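Local coordinates for protein Bse634I restriction endonuclease (Geobacillus stearothermophilus, PDB 1KNV) that cleaves DNA at a specific sequence as a type II restriction endonuclease, probably with the help of bound metal ions, at residues B[3-8]-B[58-63]; B[9-14]-B[52-57]; B[212-217]-B[254-259]; B[191-196]-B[235-240]; B[89-94]-B[159-164]. One frame throughout, in Å; residues are numbered along the deposited sequence.

Contact 1 (B[3-8]-B[58-63])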
# COMPACT_ATOMS: atom_id res chain seq x y z
N THR B 3 17.27 -34.47 53.87
CA THR B 3 18.73 -34.85 54.05
C THR B 3 19.66 -33.72 53.62
O THR B 3 19.62 -33.28 52.46
CB THR B 3 19.14 -36.23 53.30
N ASN B 4 20.51 -33.35 54.55
CA ASN B 4 21.42 -32.22 54.49
C ASN B 4 21.25 -31.00 53.57
O ASN B 4 21.82 -30.83 52.46
CB ASN B 4 22.89 -32.63 54.49
CG ASN B 4 23.66 -31.95 55.66
OD1 ASN B 4 23.86 -32.54 56.74
ND2 ASN B 4 24.03 -30.68 55.48
N LEU B 5 20.51 -30.09 54.20
CA LEU B 5 20.06 -28.81 53.71
C LEU B 5 21.02 -27.70 54.13
O LEU B 5 21.32 -26.84 53.29
CB LEU B 5 18.71 -28.54 54.30
CG LEU B 5 17.64 -29.58 54.11
CD1 LEU B 5 16.45 -29.31 55.02
CD2 LEU B 5 17.27 -29.54 52.67
N THR B 6 21.48 -27.66 55.39
CA THR B 6 22.44 -26.64 55.81
C THR B 6 23.56 -26.77 54.81
O THR B 6 24.51 -25.98 54.80
CB THR B 6 23.02 -26.92 57.21
OG1 THR B 6 23.82 -28.11 57.17
CG2 THR B 6 21.92 -27.05 58.22
N ASN B 7 23.42 -27.78 53.97
CA ASN B 7 24.36 -28.10 52.91
C ASN B 7 23.88 -27.75 51.49
O ASN B 7 24.55 -28.09 50.50
CB ASN B 7 24.64 -29.58 52.94
CG ASN B 7 26.02 -29.90 52.52
OD1 ASN B 7 26.99 -29.61 53.22
ND2 ASN B 7 26.16 -30.50 51.35
N SER B 8 22.73 -27.11 51.34
CA SER B 8 22.26 -26.76 50.00
C SER B 8 23.04 -25.57 49.48
O SER B 8 23.60 -24.79 50.25
CB SER B 8 20.76 -26.44 49.98
OG SER B 8 20.37 -26.05 48.68
N VAL B 58 16.96 -22.06 53.72
CA VAL B 58 17.26 -20.81 54.41
C VAL B 58 17.10 -21.03 55.91
O VAL B 58 17.94 -20.61 56.70
CB VAL B 58 16.29 -19.69 53.98
CG1 VAL B 58 16.55 -18.44 54.81
CG2 VAL B 58 16.46 -19.38 52.51
N LYS B 59 16.01 -21.71 56.28
CA LYS B 59 15.71 -21.98 57.68
C LYS B 59 16.74 -22.89 58.33
O LYS B 59 17.16 -22.63 59.45
CB LYS B 59 14.31 -22.58 57.82
CG LYS B 59 13.84 -22.68 59.27
CD LYS B 59 12.37 -23.04 59.40
CE LYS B 59 11.99 -23.21 60.88
NZ LYS B 59 10.54 -23.52 61.12
N ALA B 60 17.14 -23.94 57.63
CA ALA B 60 18.12 -24.88 58.18
C ALA B 60 19.49 -24.23 58.33
O ALA B 60 20.33 -24.72 59.07
CB ALA B 60 18.24 -26.11 57.29
N LYS B 61 19.70 -23.12 57.63
CA LYS B 61 20.97 -22.40 57.69
C LYS B 61 20.86 -21.19 58.61
O LYS B 61 21.83 -20.46 58.81
CB LYS B 61 21.38 -21.94 56.29
CG LYS B 61 21.90 -23.04 55.35
CD LYS B 61 22.14 -22.47 53.95
CE LYS B 61 22.86 -23.44 53.03
NZ LYS B 61 24.34 -23.46 53.24
N GLY B 62 19.66 -20.99 59.17
CA GLY B 62 19.41 -19.87 60.06
C GLY B 62 19.78 -18.53 59.45
O GLY B 62 20.28 -17.64 60.14
N LEU B 63 19.51 -18.38 58.16
CA LEU B 63 19.84 -17.16 57.43
C LEU B 63 18.67 -16.19 57.33
O LEU B 63 17.52 -16.57 57.57
CB LEU B 63 20.31 -17.51 56.02
CG LEU B 63 21.52 -18.45 55.95
CD1 LEU B 63 21.81 -18.79 54.50
CD2 LEU B 63 22.72 -17.78 56.60

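Contact 2 (B[9-14]-B[52-57])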
# COMPACT_ATOMS: atom_id res chain seq x y z
N ASN B 9 23.09 -25.46 48.15
CA ASN B 9 23.79 -24.36 47.49
C ASN B 9 22.79 -23.48 46.75
O ASN B 9 23.17 -22.65 45.92
CB ASN B 9 24.82 -24.91 46.51
CG ASN B 9 26.04 -25.48 47.20
OD1 ASN B 9 26.70 -26.37 46.69
ND2 ASN B 9 26.34 -24.94 48.38
N CYS B 10 21.51 -23.66 47.06
CA CYS B 10 20.45 -22.90 46.43
C CYS B 10 20.31 -21.53 47.06
O CYS B 10 19.34 -20.81 46.80
CB CYS B 10 19.13 -23.66 46.52
SG CYS B 10 18.52 -23.84 48.19
N VAL B 11 21.28 -21.18 47.90
CA VAL B 11 21.35 -19.89 48.58
C VAL B 11 22.83 -19.62 48.84
O VAL B 11 23.60 -20.56 49.06
CB VAL B 11 20.57 -19.87 49.92
CG1 VAL B 11 19.08 -20.05 49.67
CG2 VAL B 11 21.09 -20.95 50.85
N GLU B 12 23.22 -18.36 48.81
CA GLU B 12 24.62 -18.00 49.01
C GLU B 12 24.75 -16.72 49.82
O GLU B 12 23.92 -15.81 49.69
CB GLU B 12 25.30 -17.86 47.65
CG GLU B 12 26.59 -17.07 47.62
CD GLU B 12 27.21 -17.05 46.24
OE1 GLU B 12 26.46 -16.94 45.25
OE2 GLU B 12 28.46 -17.13 46.14
N GLU B 13 25.76 -16.65 50.68
CA GLU B 13 25.99 -15.45 51.48
C GLU B 13 27.10 -14.66 50.82
O GLU B 13 28.05 -15.22 50.28
CB GLU B 13 26.45 -15.73 52.91
CG GLU B 13 26.20 -17.11 53.47
CD GLU B 13 26.85 -17.25 54.84
OE1 GLU B 13 27.68 -16.38 55.20
OE2 GLU B 13 26.55 -18.24 55.55
N TYR B 14 27.00 -13.35 50.90
CA TYR B 14 28.02 -12.52 50.33
C TYR B 14 27.97 -11.19 51.05
O TYR B 14 26.94 -10.81 51.59
CB TYR B 14 27.79 -12.35 48.83
CG TYR B 14 26.57 -11.53 48.46
CD1 TYR B 14 26.71 -10.20 48.06
CD2 TYR B 14 25.29 -12.07 48.52
CE1 TYR B 14 25.59 -9.43 47.73
CE2 TYR B 14 24.17 -11.32 48.20
CZ TYR B 14 24.33 -10.00 47.80
OH TYR B 14 23.23 -9.23 47.47
N ASN B 52 9.62 -23.52 48.25
CA ASN B 52 9.63 -24.08 49.59
C ASN B 52 10.97 -24.73 49.87
O ASN B 52 11.49 -24.64 50.99
CB ASN B 52 8.52 -25.10 49.75
CG ASN B 52 7.16 -24.51 49.50
OD1 ASN B 52 6.91 -23.35 49.84
ND2 ASN B 52 6.27 -25.30 48.91
N TYR B 53 11.55 -25.38 48.87
CA TYR B 53 12.84 -26.00 49.06
C TYR B 53 13.86 -24.96 49.49
O TYR B 53 14.58 -25.15 50.46
CB TYR B 53 13.33 -26.64 47.78
CG TYR B 53 14.74 -27.16 47.91
CD1 TYR B 53 15.02 -28.28 48.70
CD2 TYR B 53 15.79 -26.56 47.23
CE1 TYR B 53 16.31 -28.79 48.79
CE2 TYR B 53 17.08 -27.06 47.31
CZ TYR B 53 17.34 -28.17 48.09
OH TYR B 53 18.61 -28.68 48.14
N VAL B 54 13.93 -23.87 48.75
CA VAL B 54 14.87 -22.81 49.09
C VAL B 54 14.51 -22.24 50.46
O VAL B 54 15.39 -21.87 51.24
CB VAL B 54 14.85 -21.68 48.02
CG1 VAL B 54 15.69 -20.49 48.48
CG2 VAL B 54 15.39 -22.22 46.70
N LYS B 55 13.22 -22.17 50.76
CA LYS B 55 12.78 -21.66 52.05
C LYS B 55 13.20 -22.60 53.19
O LYS B 55 13.52 -22.14 54.29
CB LYS B 55 11.26 -21.45 52.05
CG LYS B 55 10.82 -20.26 51.20
CD LYS B 55 9.32 -20.03 51.29
CE LYS B 55 8.91 -18.74 50.61
NZ LYS B 55 7.45 -18.49 50.72
N ASP B 56 13.20 -23.90 52.94
CA ASP B 56 13.61 -24.85 53.97
C ASP B 56 15.11 -24.72 54.17
O ASP B 56 15.59 -24.76 55.31
CB ASP B 56 13.27 -26.29 53.58
CG ASP B 56 11.79 -26.57 53.62
OD1 ASP B 56 11.06 -25.82 54.30
OD2 ASP B 56 11.35 -27.54 52.97
N VAL B 57 15.85 -24.55 53.08
CA VAL B 57 17.31 -24.41 53.17
C VAL B 57 17.71 -23.14 53.92
O VAL B 57 18.69 -23.12 54.66
CB VAL B 57 17.94 -24.40 51.77
CG1 VAL B 57 19.42 -24.04 51.85
CG2 VAL B 57 17.76 -25.77 51.12

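Contact 3 (B[212-217]-B[254-259])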
# COMPACT_ATOMS: atom_id res chain seq x y z
N GLU B 212 3.24 -5.87 21.59
CA GLU B 212 4.36 -6.63 21.07
C GLU B 212 3.97 -7.31 19.76
O GLU B 212 4.75 -7.35 18.81
CB GLU B 212 4.84 -7.65 22.11
CG GLU B 212 5.90 -8.60 21.58
CD GLU B 212 6.76 -9.21 22.68
OE1 GLU B 212 7.74 -8.56 23.09
OE2 GLU B 212 6.45 -10.33 23.13
N GLY B 213 2.75 -7.83 19.69
CA GLY B 213 2.29 -8.47 18.47
C GLY B 213 2.24 -7.46 17.33
O GLY B 213 2.60 -7.78 16.20
N ASN B 214 1.79 -6.24 17.61
CA ASN B 214 1.72 -5.21 16.58
C ASN B 214 3.10 -4.79 16.11
O ASN B 214 3.31 -4.61 14.91
CB ASN B 214 0.98 -3.98 17.11
CG ASN B 214 -0.50 -4.08 16.88
OD1 ASN B 214 -0.95 -4.07 15.74
ND2 ASN B 214 -1.26 -4.18 17.97
N ILE B 215 4.02 -4.64 17.06
CA ILE B 215 5.40 -4.24 16.76
C ILE B 215 6.14 -5.26 15.90
O ILE B 215 6.74 -4.90 14.88
CB ILE B 215 6.21 -4.02 18.07
CG1 ILE B 215 5.77 -2.72 18.74
CG2 ILE B 215 7.71 -3.93 17.77
CD1 ILE B 215 6.15 -1.48 17.92
N LEU B 216 6.09 -6.52 16.31
CA LEU B 216 6.77 -7.57 15.57
C LEU B 216 6.12 -7.91 14.23
O LEU B 216 6.80 -8.06 13.22
CB LEU B 216 6.88 -8.83 16.44
CG LEU B 216 7.74 -8.64 17.70
CD1 LEU B 216 7.66 -9.88 18.56
CD2 LEU B 216 9.19 -8.35 17.29
N LYS B 217 4.79 -8.04 14.21
CA LYS B 217 4.11 -8.36 12.96
C LYS B 217 4.27 -7.25 11.91
O LYS B 217 4.42 -7.54 10.73
CB LYS B 217 2.63 -8.63 13.20
CG LYS B 217 2.34 -9.99 13.78
CD LYS B 217 0.85 -10.27 13.71
CE LYS B 217 0.57 -11.71 14.02
NZ LYS B 217 -0.82 -12.06 13.65
N THR B 254 -8.21 -8.25 19.07
CA THR B 254 -7.93 -6.94 18.49
C THR B 254 -7.07 -7.09 17.22
O THR B 254 -6.09 -7.83 17.19
CB THR B 254 -7.22 -6.04 19.54
OG1 THR B 254 -6.92 -4.76 18.98
CG2 THR B 254 -5.93 -6.68 20.00
N ALA B 255 -7.48 -6.39 16.16
CA ALA B 255 -6.80 -6.43 14.87
C ALA B 255 -5.43 -5.72 14.85
O ALA B 255 -5.27 -4.65 15.41
CB ALA B 255 -7.70 -5.82 13.82
N ALA B 256 -4.46 -6.33 14.19
CA ALA B 256 -3.15 -5.72 14.07
C ALA B 256 -3.43 -4.40 13.35
O ALA B 256 -3.97 -4.40 12.26
CB ALA B 256 -2.24 -6.61 13.22
N THR B 257 -3.08 -3.27 13.97
CA THR B 257 -3.36 -1.97 13.37
C THR B 257 -2.82 -1.72 11.96
O THR B 257 -3.43 -0.98 11.18
CB THR B 257 -2.90 -0.79 14.27
OG1 THR B 257 -1.47 -0.81 14.41
CG2 THR B 257 -3.53 -0.89 15.64
N HIS B 258 -1.69 -2.33 11.62
CA HIS B 258 -1.14 -2.11 10.28
C HIS B 258 -1.96 -2.82 9.20
O HIS B 258 -1.79 -2.54 8.01
CB HIS B 258 0.33 -2.55 10.20
CG HIS B 258 0.55 -4.03 10.27
ND1 HIS B 258 0.65 -4.72 11.46
CD2 HIS B 258 0.67 -4.96 9.29
CE1 HIS B 258 0.81 -6.00 11.21
NE2 HIS B 258 0.83 -6.18 9.90
N THR B 259 -2.86 -3.71 9.61
CA THR B 259 -3.64 -4.44 8.63
C THR B 259 -4.99 -3.83 8.27
O THR B 259 -5.71 -4.40 7.46
CB THR B 259 -3.88 -5.90 9.07
OG1 THR B 259 -4.74 -5.94 10.21
CG2 THR B 259 -2.56 -6.58 9.41
O HOH W 1 -4.15 -3.95 17.85
O HOH W 2 0.44 -3.28 13.59

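Contact 4 (B[191-196]-B[235-240])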
# COMPACT_ATOMS: atom_id res chain seq x y z
N LEU B 191 11.63 -17.43 10.58
CA LEU B 191 10.92 -17.36 11.86
C LEU B 191 9.50 -17.73 11.52
O LEU B 191 8.98 -17.28 10.55
CB LEU B 191 10.78 -15.99 12.36
CG LEU B 191 12.06 -15.28 12.18
CD1 LEU B 191 11.74 -13.95 12.47
CD2 LEU B 191 13.06 -15.73 13.11
N VAL B 192 8.88 -18.53 12.33
CA VAL B 192 7.53 -18.84 12.02
C VAL B 192 6.66 -18.22 13.05
O VAL B 192 5.61 -17.73 12.70
CB VAL B 192 7.36 -20.34 11.78
CG1 VAL B 192 8.04 -20.64 10.42
CG2 VAL B 192 7.97 -21.16 12.84
N ALA B 193 7.21 -18.06 14.25
CA ALA B 193 6.42 -17.46 15.29
C ALA B 193 7.21 -17.00 16.51
O ALA B 193 8.35 -17.41 16.75
CB ALA B 193 5.33 -18.42 15.70
N GLY B 194 6.55 -16.15 17.29
CA GLY B 194 7.10 -15.64 18.53
C GLY B 194 6.02 -15.80 19.58
O GLY B 194 4.84 -15.72 19.26
N VAL B 195 6.40 -16.05 20.83
CA VAL B 195 5.42 -16.19 21.90
C VAL B 195 5.76 -15.27 23.07
O VAL B 195 6.92 -15.19 23.49
CB VAL B 195 5.36 -17.65 22.45
CG1 VAL B 195 4.18 -17.80 23.43
CG2 VAL B 195 5.21 -18.64 21.30
N GLY B 196 4.76 -14.56 23.57
CA GLY B 196 4.97 -13.68 24.71
C GLY B 196 4.42 -14.43 25.91
O GLY B 196 3.23 -14.73 25.95
N LYS B 235 3.59 -15.47 12.82
CA LYS B 235 2.50 -15.44 13.79
C LYS B 235 3.04 -15.11 15.17
O LYS B 235 4.14 -15.51 15.53
CB LYS B 235 1.82 -16.80 13.84
CG LYS B 235 1.22 -17.25 12.54
CD LYS B 235 -0.17 -16.69 12.36
CE LYS B 235 -0.83 -17.25 11.11
NZ LYS B 235 -0.13 -16.80 9.87
N TYR B 236 2.25 -14.40 15.96
CA TYR B 236 2.66 -14.05 17.30
C TYR B 236 1.60 -14.56 18.27
O TYR B 236 0.41 -14.38 18.05
CB TYR B 236 2.82 -12.54 17.44
CG TYR B 236 3.22 -12.12 18.82
CD1 TYR B 236 2.27 -11.64 19.72
CD2 TYR B 236 4.54 -12.25 19.26
CE1 TYR B 236 2.62 -11.30 21.03
CE2 TYR B 236 4.90 -11.92 20.56
CZ TYR B 236 3.94 -11.44 21.45
OH TYR B 236 4.28 -11.13 22.75
N TYR B 237 2.06 -15.21 19.34
CA TYR B 237 1.16 -15.80 20.33
C TYR B 237 1.41 -15.35 21.77
O TYR B 237 2.49 -14.86 22.12
CB TYR B 237 1.27 -17.32 20.31
CG TYR B 237 0.96 -17.95 18.98
CD1 TYR B 237 -0.34 -18.26 18.62
CD2 TYR B 237 1.98 -18.21 18.07
CE1 TYR B 237 -0.63 -18.83 17.38
CE2 TYR B 237 1.72 -18.77 16.84
CZ TYR B 237 0.41 -19.09 16.50
OH TYR B 237 0.15 -19.66 15.28
N GLY B 238 0.40 -15.54 22.60
CA GLY B 238 0.52 -15.22 24.00
C GLY B 238 0.26 -16.51 24.77
O GLY B 238 -0.50 -17.36 24.32
N ALA B 239 0.91 -16.66 25.92
CA ALA B 239 0.72 -17.82 26.78
C ALA B 239 0.66 -17.30 28.21
O ALA B 239 1.61 -16.68 28.69
CB ALA B 239 1.88 -18.79 26.63
N SER B 240 -0.47 -17.54 28.88
CA SER B 240 -0.66 -17.10 30.26
C SER B 240 -0.44 -18.26 31.22
O SER B 240 -0.68 -19.41 30.86
CB SER B 240 -2.08 -16.55 30.45
OG SER B 240 -2.30 -16.20 31.81

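Contact 5 (B[89-94]-B[159-164])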
# COMPACT_ATOMS: atom_id res chain seq x y z
N ASN B 89 13.09 -30.55 24.57
CA ASN B 89 12.69 -31.95 24.47
C ASN B 89 11.52 -32.15 23.49
O ASN B 89 11.35 -33.23 22.93
CB ASN B 89 12.32 -32.51 25.85
CG ASN B 89 13.53 -32.69 26.76
OD1 ASN B 89 14.63 -32.96 26.29
ND2 ASN B 89 13.31 -32.56 28.06
N TYR B 90 10.73 -31.10 23.29
CA TYR B 90 9.59 -31.15 22.37
C TYR B 90 10.02 -31.39 20.93
O TYR B 90 9.47 -32.26 20.25
CB TYR B 90 8.77 -29.86 22.43
CG TYR B 90 7.70 -29.74 21.36
CD1 TYR B 90 6.40 -30.19 21.58
CD2 TYR B 90 8.00 -29.20 20.11
CE1 TYR B 90 5.42 -30.09 20.58
CE2 TYR B 90 7.03 -29.10 19.12
CZ TYR B 90 5.75 -29.55 19.35
OH TYR B 90 4.82 -29.45 18.34
N ARG B 91 10.99 -30.62 20.45
CA ARG B 91 11.41 -30.81 19.07
C ARG B 91 12.10 -32.15 18.90
O ARG B 91 12.14 -32.71 17.80
CB ARG B 91 12.32 -29.68 18.58
CG ARG B 91 13.64 -29.56 19.28
CD ARG B 91 14.61 -28.71 18.46
NE ARG B 91 15.04 -29.36 17.21
CZ ARG B 91 15.89 -30.38 17.15
NH1 ARG B 91 16.42 -30.89 18.25
NH2 ARG B 91 16.23 -30.89 15.97
N VAL B 92 12.63 -32.68 20.00
CA VAL B 92 13.29 -33.97 19.93
C VAL B 92 12.27 -35.09 19.84
O VAL B 92 12.31 -35.88 18.91
CB VAL B 92 14.19 -34.23 21.15
CG1 VAL B 92 14.63 -35.68 21.17
CG2 VAL B 92 15.42 -33.34 21.08
N LYS B 93 11.32 -35.14 20.78
CA LYS B 93 10.33 -36.21 20.74
C LYS B 93 9.36 -36.13 19.57
O LYS B 93 8.78 -37.14 19.16
CB LYS B 93 9.56 -36.29 22.07
CG LYS B 93 8.63 -35.14 22.35
CD LYS B 93 8.07 -35.32 23.74
CE LYS B 93 7.07 -34.25 24.06
NZ LYS B 93 6.71 -34.31 25.50
N ARG B 94 9.18 -34.92 19.02
CA ARG B 94 8.30 -34.73 17.87
C ARG B 94 9.11 -34.92 16.59
O ARG B 94 8.55 -34.93 15.50
CB ARG B 94 7.70 -33.32 17.89
CG ARG B 94 6.59 -33.12 18.91
CD ARG B 94 5.33 -33.92 18.55
NE ARG B 94 4.19 -33.54 19.39
CZ ARG B 94 4.06 -33.85 20.68
NH1 ARG B 94 4.99 -34.55 21.29
NH2 ARG B 94 3.01 -33.41 21.36
N GLU B 159 23.84 -32.17 18.33
CA GLU B 159 23.76 -32.06 19.78
C GLU B 159 22.37 -31.68 20.26
O GLU B 159 21.98 -32.03 21.38
CB GLU B 159 24.72 -31.01 20.32
CG GLU B 159 26.14 -31.16 19.89
CD GLU B 159 26.46 -30.25 18.75
OE1 GLU B 159 26.24 -30.65 17.58
OE2 GLU B 159 26.90 -29.11 19.02
N TYR B 160 21.64 -30.95 19.43
CA TYR B 160 20.29 -30.50 19.77
C TYR B 160 19.34 -31.67 19.85
O TYR B 160 18.27 -31.57 20.46
CB TYR B 160 19.75 -29.54 18.71
CG TYR B 160 20.52 -28.27 18.49
CD1 TYR B 160 20.26 -27.46 17.38
CD2 TYR B 160 21.53 -27.88 19.37
CE1 TYR B 160 20.98 -26.30 17.15
CE2 TYR B 160 22.26 -26.71 19.15
CZ TYR B 160 21.97 -25.92 18.03
OH TYR B 160 22.68 -24.76 17.80
N ASN B 161 19.72 -32.77 19.21
CA ASN B 161 18.89 -33.95 19.17
C ASN B 161 19.02 -34.93 20.31
O ASN B 161 18.50 -36.04 20.24
CB ASN B 161 19.09 -34.67 17.84
CG ASN B 161 18.62 -33.83 16.67
OD1 ASN B 161 17.53 -33.26 16.70
ND2 ASN B 161 19.44 -33.75 15.62
N LEU B 162 19.72 -34.52 21.37
CA LEU B 162 19.87 -35.36 22.55
C LEU B 162 18.92 -34.78 23.59
O LEU B 162 19.04 -33.60 23.97
CB LEU B 162 21.31 -35.30 23.08
CG LEU B 162 22.41 -35.76 22.12
CD1 LEU B 162 23.76 -35.44 22.75
CD2 LEU B 162 22.27 -37.25 21.80
N PRO B 163 17.96 -35.59 24.07
CA PRO B 163 17.05 -35.02 25.07
C PRO B 163 17.69 -34.72 26.41
O PRO B 163 18.82 -35.12 26.69
CB PRO B 163 15.91 -36.06 25.14
CG PRO B 163 16.56 -37.34 24.75
CD PRO B 163 17.58 -36.96 23.68
N ILE B 164 16.98 -33.96 27.23
CA ILE B 164 17.46 -33.60 28.56
C ILE B 164 16.61 -34.39 29.56
O ILE B 164 15.41 -34.15 29.70
CB ILE B 164 17.32 -32.08 28.81
CG1 ILE B 164 18.29 -31.32 27.89
CG2 ILE B 164 17.61 -31.74 30.26
CD1 ILE B 164 18.10 -29.81 27.89
O HOH W 3 16.25 -29.97 20.93

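Contact 1 (B[3-8]-B[58-63])
The Schellman motif that ends helix 43-60 sets Ala60 and Lys61 against Leu5 and Thr6, the start of a type I turn from Leu5 to Ser8 near the N-terminus. Gly62, with positive phi, breaks the helix while its N bonds back to Lys59 O and Leu63 N to Val58 O. The methyl of Ala60 points at the turn and is met by two groups: Leu5 CB lies 3.9 Å from Ala60 CB, and Thr6 CG2 stands at the same 3.9 Å from that carbon. Lys61 runs alongside the turn, extended until its last torsion, where a bend (chi4 -81°) swings the ammonium in. There Lys61 NZ donates to Thr6 O at 3.0 Å, coming from above the carbonyl plane, 60° out of it. Ser8 O is also near, 3.2 Å from Lys61 CE. Beyond the contact, Leu5 continues onto Tyr53 and Val57 of the same helix, and the Ser8 hydroxyl bonds to Glu32. One ammonium-to-carbonyl bond, made off the carbonyl plane, and a few methyl and methylene contacts are thus what link helix end and turn here.

Contact 2 (B[9-14]-B[52-57])
Cys10 lays its sulfur over the valine side chains of helix 43-60 and obliquely against the ring of Tyr53. This is how the start of the 11-16/19-24 beta hairpin packs on a helix: Tyr53, Val54 and Val57 present one helical face, and two consecutive residues, Cys10 and Val11, fill it. The sulfur touches all three helix residues. Cys10 SG is 3.6 Å from Val57 CG2 and 3.8 Å from Val54 CG2, and it lies 4.6 Å from the centroid of the Tyr53 ring, an oblique sulfur-aromatic contact 51° off the ring normal. It gets there because the first torsion of Cys10 (chi1 66°) folds SG back over its own main chain, which turns it down onto the helix. Val11 spreads its two branches over two valines, and the side chains pass one another running opposite ways: CG1 of Val11 meets CG1 of Val54 at 3.6 Å, while CG2 of Val11 meets CG1 of Val57 at 3.7 Å. No hydrogen bond crosses between the segments. The tyrosine hydroxyl is held elsewhere, by Glu32, and helix 68-93 adds Phe71 and Trp78 against Val54. Within the helix, Val57 CG2 sits 3.9 Å over the Tyr53 ring, nearer its margin than its middle.

Contact 3 (B[212-217]-B[254-259])
A first torsion of -89° carries the carboxamide of Asn214 off helix 203-227 toward Ala256 and Thr257, while a chi1 of 70° leaves CG of His258 flanked by both main-chain neighbours of its CA, bringing the imidazole back to the helix. Asn214 OD1 accepts from Thr257 N at 2.9 Å, a bent bond of 141°, at the start of the short 3-10 turn 257-259. Two waters extend this grip. One takes a hydrogen from Asn214 ND2 at 2.9 Å and gives one to Ala255 O; the other donates to Asn214 OD1 at 2.7 Å, accepts from His258 N, and lies in the plane of the imidazole, 2.6 Å from His258 ND1. Further along, His258 CE1 packs on Lys217 CB at 3.8 Å, and the lysine reaches on to Asp272 and Glu268. Thr257 and Ala255 also meet the second subunit, so the contact backs a subunit interface. A leucine in place of Asn214 would probably leave the Thr257 N-H without its acceptor and rob both waters of a partner. One buried amide, working through both its ends, thus satisfies backbone polar groups of the loop directly and by way of water.

Contact 4 (B[191-196]-B[235-240])
Tyr236 lies across the hollow left by Gly194 and Gly196 on the neighbouring parallel strand. The two strands belong to the beta-alpha-beta unit formed by strand 191-198, helix 203-227 and strand 235-240, at the heart of the sheet of this nuclease of the PDDEXK clan. Leu197 and Asp146 bind calcium in another structure of this protein; the metal is absent from this chain, where the Asp146 side chain comes to about 4 Å of Gly196 at nearest atoms. With CG anti to the backbone N (chi1 179°), the tyrosine ring leans over the glycines: Tyr236 CD2 comes to 3.5 Å from Gly194 O and Tyr236 OH to 3.3 Å from Gly196 CA. A CB on Gly196 would fall only 2.1 Å from that hydroxyl, which is hydrogen-bonded to Glu212 of helix 203-227, the crossover helix. On the other face Ala193 CB fits at the edge of the Tyr237 ring, in its plane and 3.8 Å from CE2; Ile290 of helix 281-291 packs on Ala193, Val195 and Tyr237, and Met286 on Ala239. Five backbone bonds join the strands, among them Tyr237 N to Gly194 O at 2.8 Å and Gly196 N to Tyr237 O at 2.7 Å. On its other edge, the first strand carries a classic beta bulge, Val192 and Ala193 both facing Ile149. An alanine at Tyr236 would probably open a gap above the two glycines and leave Glu212 without its hydroxyl partner. Backbone bonds set the register, and the missing side chains admit the ring.

Contact 5 (B[89-94]-B[159-164])
The guanidinium of Arg91 takes its partners at its edge: the amide of Asn161 and a water both lie near its plane. NH1 and NH2 of Arg91 close end-on upon a single oxygen, OD1 of Asn161, at 3.0 Å and 2.8 Å, and both arrive from the same face of the asparagine amide, the two planes being 34° apart. The water takes a hydrogen from Arg91 NH1 and donates to Tyr160 O at 2.6 Å, linking the arginine to a carbonyl that NH1 approaches directly only at a poor angle. A second flat group, the carboxamide of Asn89, pairs with both backbone polar atoms of one residue. Ile164 N donates to Asn89 OD1 at 2.7 Å, nearly straight at 174° and on a lone pair in the carbonyl plane; Asn89 ND2 returns a bond to Ile164 O at 3.1 Å, also on a lone pair. In this way the C-terminal part of helix 68-93 is joined to the loop that leads from strand 147-151 to helix 169-176, by side chains of the helix gripping loop atoms. The arginine chain reaches its place by bending at chi3 (-69°), and its NE bonds to Tyr99 O. The helix turn also presents Val92 between the two polar sites, its branches divided: CG2 of Val92 packs 3.4 Å from Tyr160 O, while the Val92 and Pro163 side chains cross at about a right angle, with Val92 CG1 4.1 Å from Pro163 CD.

How the contacts relate
The five contacts fall into separate groups. Contacts 1 and 2 share helix 43-60, with centres 7 Å apart: Ser8 OG of contact 1 probably bonds to Tyr53 OH of contact 2, 3.2 Å away, and Lys61 packs on Val11. Contacts 3 and 4 form the other group, centres 12 Å apart, since helix 203-227 bridges the strands of contact 4 and Gly213 packs on Tyr236. The centres of contacts 2 and 3 are about 43 Å apart, on opposite sides of the chain's centre. Contact 5 stands apart, its centre 20 Å from that of contact 4. Contact 4 adjoins Asp146 and Leu197, which bind calcium in another structure of this protein; no calcium is bound to this chain.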